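Local structure of putative pore-forming toxin (Bacteroides vulgatus ATCC 8482, 3KOG) at residues 131-135 with 184-188; 193-197 with 207-211. The protein is of unknown function but is thought to be a pore-forming toxin, built mostly of beta strands and made with a signal sequence. One frame throughout, in Å; residues are numbered along the deposited sequence. Where two conformers were deposited one is given.

Two ways in which long strands hold one another are found here along a single strand, 179-198. Contact 1 uses its 184-188 part, which meets 131-135 mainly through side chains, with the Thr133 carbonyl the one backbone group facing the Tyr187 hydroxyl; contact 2 uses its 193-197 part, which pairs directly with 207-211 by backbone hydrogen bonds. The centres of the contacts lie 31 Å apart on opposite sides of the chain's centre, and their nearest atoms are about 13 Å apart, so they are linked by the strands rather than by touching. Contact 1 lies nearer the middle of the chain. A glycerol, probably from crystallisation, sits about 4 Å from the side chain of Tyr194 in contact 2.

Contact 1. Residues 131-135 with 184-188; sequences TYTKK and FVDYM
The ring of Tyr187 has Lys135 on one face and the backbone carbonyl of Thr133 at its edge. Lys135 CB stands 3.8 Å from the ring centroid of Tyr187 and only 8° off the ring normal, a CH-pi contact placed almost exactly over the centre. The lysine chain then crosses the tyrosine at about a right angle, and its CD comes to 3.9 Å from Tyr187 CD2. With Lys135 CG anti to the backbone N (chi1 -173°) and the chain extended beyond it, the aliphatic part is spent on the ring while NZ is carried past it to a salt bridge with Glu110. At the phenol end, Tyr187 OH lies 3.0 Å from Thr133 O, close to the plane of the ring. A hydrogen bond can form here, although the hydroxyl proton has a second acceptor within reach. Tyr187 OH is also 3.6 Å from Thr133 CB, so the threonine meets the hydroxyl with its side chain as well as its carbonyl.

The segments run nearly parallel, at 12°, but their axes come no closer than 8.0 Å, too far for direct strand pairing. Each is bonded to other strands of the same curled mixed sheet: Tyr132 and Lys134 make backbone bonds to Val168 and Asp166, whereas Val185 bonds to Lys113 and Asp186 to Ile219. Strands 126-143 and 179-198 both pair with strand 207-225 in that sheet, and the side chains of Tyr132, Val185 and Tyr187, each starting out toward the other segment, make the contact across it. The ring of Tyr132 lies obliquely to Val185 CG1, and the nearest approach of this second pair is Tyr132 CB to Val185 CG2, 4.2 Å. Val220 packs against Tyr132, and Thr218 against Val185, both from strand 207-225.

Contact 2. Residues 193-197 with 207-211; sequences VYQII and PVASF
Tyr194 and Phe211 set their rings almost parallel, with planes 15° apart, yet slid so far past one another that they barely overlap. What covers the phenylalanine is the stem of the tyrosine: Tyr194 CB lies 3.8 Å from the Phe211 ring centroid, over the face and displaced toward the rim, in a CH-pi contact. Phe211 holds CG between its backbone N and carbonyl carbon (chi1 64°), which leans the ring back across the neighbouring strand. Ile196 crosses it at about a right angle and meets its edge, with CG1 3.7 Å from Phe211 CE1. The other branch of the isoleucine turns to Val208, where the two CG2 methyls of Ile196 and Val208 touch at 3.7 Å. Helix 150-158 covers this apolar face, Ile155 and Ile156 packing on Ile196, and Tyr159 meets both aromatic rings. On the other face, Gln195 and Pro207 lie side by side and point the same way.

Beneath these side chains, Tyr194 and Phe211 form an antiparallel hydrogen-bonded pair: Tyr194 N to Phe211 O measures 2.8 Å and is nearly straight at 177°, and Phe211 N returns a bond to Tyr194 O. Further along, the ladder is irregular. Ile196 N bonds to Ala209 O at 2.9 Å, but Ile196 O accepts from Val208 N, so two residues of one strand face a single residue of the other. This is a classic beta bulge, set near the turn end of the beta hairpin formed by strands 179-198 and 207-225.

Contact 1. Residues 131-135 with 184-188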
loop_
_atom_site.group_PDB
_atom_site.type_symbol
_atom_site.label_atom_id
_atom_site.label_comp_id
_atom_site.label_asym_id
_atom_site.label_seq_id
_atom_site.Cartn_x
_atom_site.Cartn_y
_atom_site.Cartn_z
ATOM N N THR A 131 0.055 -13.156 -13.326
ATOM C CA THR A 131 -1.086 -12.266 -13.324
ATOM C C THR A 131 -1.872 -12.457 -12.033
ATOM O O THR A 131 -2.189 -13.581 -11.637
ATOM C CB THR A 131 -1.956 -12.449 -14.570
ATOM O OG1 THR A 131 -1.116 -12.381 -15.727
ATOM C CG2 THR A 131 -2.996 -11.338 -14.640
ATOM N N TYR A 132 -2.155 -11.337 -11.370
ATOM C CA TYR A 132 -2.715 -11.340 -10.012
ATOM C C TYR A 132 -3.874 -10.336 -9.951
ATOM O O TYR A 132 -3.880 -9.357 -10.721
ATOM C CB TYR A 132 -1.566 -11.128 -8.944
ATOM C CG TYR A 132 -1.128 -9.685 -8.564
ATOM C CD1 TYR A 132 -1.758 -9.016 -7.533
ATOM C CD2 TYR A 132 -0.044 -9.037 -9.173
ATOM C CE1 TYR A 132 -1.401 -7.715 -7.156
ATOM C CE2 TYR A 132 0.349 -7.703 -8.779
ATOM C CZ TYR A 132 -0.344 -7.050 -7.770
ATOM O OH TYR A 132 -0.057 -5.735 -7.315
ATOM N N THR A 133 -4.874 -10.612 -9.096
ATOM C CA THR A 133 -5.903 -9.628 -8.735
ATOM C C THR A 133 -5.524 -8.719 -7.534
ATOM O O THR A 133 -5.511 -9.162 -6.394
ATOM C CB THR A 133 -7.249 -10.286 -8.375
ATOM O OG1 THR A 133 -7.586 -11.288 -9.334
ATOM C CG2 THR A 133 -8.326 -9.225 -8.351
ATOM N N LYS A 134 -5.252 -7.448 -7.821
ATOM C CA LYS A 134 -5.033 -6.375 -6.839
ATOM C C LYS A 134 -6.370 -5.954 -6.162
ATOM O O LYS A 134 -7.259 -5.407 -6.848
ATOM C CB LYS A 134 -4.415 -5.186 -7.604
ATOM C CG LYS A 134 -3.750 -4.041 -6.830
ATOM C CD LYS A 134 -3.563 -2.835 -7.815
ATOM C CE LYS A 134 -2.582 -1.731 -7.338
ATOM N N LYS A 135 -6.527 -6.233 -4.850
ATOM C CA LYS A 135 -7.626 -5.699 -4.030
ATOM C C LYS A 135 -7.117 -4.421 -3.367
ATOM O O LYS A 135 -6.054 -4.432 -2.729
ATOM C CB LYS A 135 -8.102 -6.716 -2.979
ATOM C CG LYS A 135 -9.385 -6.253 -2.209
ATOM C CD LYS A 135 -9.736 -7.169 -1.007
ATOM C CE LYS A 135 -11.163 -6.911 -0.497
ATOM N NZ LYS A 135 -11.698 -7.928 0.482
ATOM N N PHE A 184 2.477 -16.493 -3.534
ATOM C CA PHE A 184 1.441 -16.040 -2.603
ATOM C C PHE A 184 0.939 -14.644 -2.956
ATOM O O PHE A 184 1.693 -13.797 -3.410
ATOM C CB PHE A 184 1.933 -16.024 -1.148
ATOM C CG PHE A 184 2.197 -17.365 -0.561
ATOM C CD1 PHE A 184 3.422 -18.007 -0.755
ATOM C CD2 PHE A 184 1.264 -17.947 0.263
ATOM C CE1 PHE A 184 3.669 -19.275 -0.157
ATOM C CE2 PHE A 184 1.489 -19.198 0.824
ATOM C CZ PHE A 184 2.708 -19.843 0.605
ATOM N N VAL A 185 -0.353 -14.439 -2.769
ATOM C CA VAL A 185 -0.971 -13.127 -2.807
ATOM C C VAL A 185 -1.692 -12.932 -1.482
ATOM O O VAL A 185 -2.566 -13.726 -1.120
ATOM C CB VAL A 185 -1.945 -12.990 -3.989
ATOM C CG1 VAL A 185 -2.620 -11.613 -3.976
ATOM C CG2 VAL A 185 -1.201 -13.251 -5.313
ATOM N N ASP A 186 -1.336 -11.870 -0.746
ATOM C CA ASP A 186 -1.979 -11.581 0.494
ATOM C C ASP A 186 -2.778 -10.301 0.374
ATOM O O ASP A 186 -2.236 -9.303 -0.027
ATOM C CB ASP A 186 -0.964 -11.430 1.608
ATOM C CG ASP A 186 -0.314 -12.769 1.997
ATOM O OD1 ASP A 186 0.626 -13.178 1.321
ATOM O OD2 ASP A 186 -0.749 -13.399 2.971
ATOM N N TYR A 187 -4.043 -10.358 0.772
ATOM C CA TYR A 187 -4.878 -9.198 0.927
ATOM C C TYR A 187 -4.825 -8.769 2.359
ATOM O O TYR A 187 -5.136 -9.520 3.246
ATOM C CB TYR A 187 -6.332 -9.521 0.551
ATOM C CG TYR A 187 -6.589 -9.927 -0.869
ATOM C CD1 TYR A 187 -5.707 -9.632 -1.879
ATOM C CD2 TYR A 187 -7.787 -10.548 -1.206
ATOM C CE1 TYR A 187 -5.966 -9.973 -3.164
ATOM C CE2 TYR A 187 -8.058 -10.893 -2.503
ATOM C CZ TYR A 187 -7.110 -10.614 -3.480
ATOM O OH TYR A 187 -7.343 -10.934 -4.801
HETATM N N MSE A 188 -4.405 -7.530 2.561
HETATM C CA MSE A 188 -4.206 -6.908 3.844
HETATM C C MSE A 188 -5.431 -5.983 4.115
HETATM O O MSE A 188 -5.894 -5.269 3.200
HETATM C CB MSE A 188 -2.940 -6.026 3.780
HETATM C CG MSE A 188 -1.651 -6.709 3.243
HETATM SE SE MSE A 188 -1.238 -8.270 4.292
HETATM C CE MSE A 188 -1.181 -7.483 6.039
#

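Contact 2. Residues 193-197 with 207-211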
loop_
_atom_site.group_PDB
_atom_site.type_symbol
_atom_site.label_atom_id
_atom_site.label_comp_id
_atom_site.label_asym_id
_atom_site.label_seq_id
_atom_site.Cartn_x
_atom_site.Cartn_y
_atom_site.Cartn_z
ATOM N N VAL A 193 -8.321 4.524 12.854
ATOM C CA VAL A 193 -9.238 5.446 13.515
ATOM C C VAL A 193 -8.644 6.825 13.287
ATOM O O VAL A 193 -7.449 7.028 13.520
ATOM C CB VAL A 193 -9.338 5.173 15.035
ATOM C CG1 VAL A 193 -10.116 6.294 15.758
ATOM C CG2 VAL A 193 -9.914 3.752 15.320
ATOM N N TYR A 194 -9.478 7.748 12.807
ATOM C CA TYR A 194 -9.104 9.105 12.530
ATOM C C TYR A 194 -9.929 10.057 13.377
ATOM O O TYR A 194 -11.119 9.826 13.622
ATOM C CB TYR A 194 -9.364 9.484 11.059
ATOM C CG TYR A 194 -8.531 8.756 10.034
ATOM C CD1 TYR A 194 -8.888 7.503 9.588
ATOM C CD2 TYR A 194 -7.295 9.275 9.590
ATOM C CE1 TYR A 194 -8.095 6.826 8.660
ATOM C CE2 TYR A 194 -6.522 8.568 8.686
ATOM C CZ TYR A 194 -6.936 7.355 8.239
ATOM O OH TYR A 194 -6.141 6.638 7.338
ATOM N N GLN A 195 -9.319 11.180 13.758
ATOM C CA GLN A 195 -10.084 12.329 14.232
ATOM C C GLN A 195 -9.944 13.464 13.227
ATOM O O GLN A 195 -8.856 13.671 12.600
ATOM C CB GLN A 195 -9.584 12.829 15.581
ATOM C CG GLN A 195 -9.897 11.929 16.730
ATOM C CD GLN A 195 -9.603 12.632 18.039
ATOM O OE1 GLN A 195 -8.543 13.196 18.210
ATOM N NE2 GLN A 195 -10.547 12.632 18.940
ATOM N N ILE A 196 -11.033 14.200 13.081
ATOM C CA ILE A 196 -11.022 15.430 12.332
ATOM C C ILE A 196 -10.849 16.531 13.366
ATOM O O ILE A 196 -11.603 16.594 14.323
ATOM C CB ILE A 196 -12.292 15.611 11.523
ATOM C CG1 ILE A 196 -12.329 14.513 10.448
ATOM C CG2 ILE A 196 -12.310 17.042 10.907
ATOM C CD1 ILE A 196 -13.622 14.369 9.734
ATOM N N ILE A 197 -9.834 17.363 13.181
ATOM C CA ILE A 197 -9.427 18.353 14.187
ATOM C C ILE A 197 -9.354 19.761 13.582
ATOM O O ILE A 197 -8.937 19.946 12.454
ATOM C CB ILE A 197 -8.058 18.006 14.819
ATOM C CG1 ILE A 197 -8.099 16.616 15.422
ATOM C CG2 ILE A 197 -7.675 19.069 15.917
ATOM C CD1 ILE A 197 -6.732 16.088 15.781
ATOM N N PRO A 207 -10.911 18.323 18.466
ATOM C CA PRO A 207 -11.474 17.258 17.632
ATOM C C PRO A 207 -12.977 17.490 17.492
ATOM O O PRO A 207 -13.640 17.769 18.476
ATOM C CB PRO A 207 -11.167 15.970 18.400
ATOM C CG PRO A 207 -10.775 16.393 19.813
ATOM C CD PRO A 207 -10.455 17.855 19.797
ATOM N N VAL A 208 -13.472 17.458 16.260
ATOM C CA VAL A 208 -14.876 17.684 15.952
ATOM C C VAL A 208 -15.580 16.433 15.406
ATOM O O VAL A 208 -16.781 16.477 15.176
ATOM C CB VAL A 208 -15.095 18.851 14.930
ATOM C CG1 VAL A 208 -14.592 20.116 15.478
ATOM C CG2 VAL A 208 -14.438 18.567 13.563
ATOM N N ALA A 209 -14.842 15.347 15.176
ATOM C CA ALA A 209 -15.444 14.083 14.745
ATOM C C ALA A 209 -14.402 12.938 14.770
ATOM O O ALA A 209 -13.191 13.181 14.693
ATOM C CB ALA A 209 -15.991 14.254 13.319
ATOM N N SER A 210 -14.900 11.698 14.847
ATOM C CA SER A 210 -14.049 10.499 14.788
ATOM C C SER A 210 -14.690 9.486 13.847
ATOM O O SER A 210 -15.899 9.321 13.841
ATOM C CB SER A 210 -13.910 9.873 16.173
ATOM O OG SER A 210 -13.133 8.713 16.072
ATOM N N PHE A 211 -13.885 8.825 13.053
ATOM C CA PHE A 211 -14.400 7.794 12.145
ATOM C C PHE A 211 -13.359 6.706 11.971
ATOM O O PHE A 211 -12.137 6.933 12.224
ATOM C CB PHE A 211 -14.846 8.397 10.817
ATOM C CG PHE A 211 -13.724 9.037 10.007
ATOM C CD1 PHE A 211 -13.291 10.305 10.303
ATOM C CD2 PHE A 211 -13.164 8.366 8.958
ATOM C CE1 PHE A 211 -12.273 10.916 9.574
ATOM C CE2 PHE A 211 -12.163 8.953 8.203
ATOM C CZ PHE A 211 -11.725 10.240 8.522
#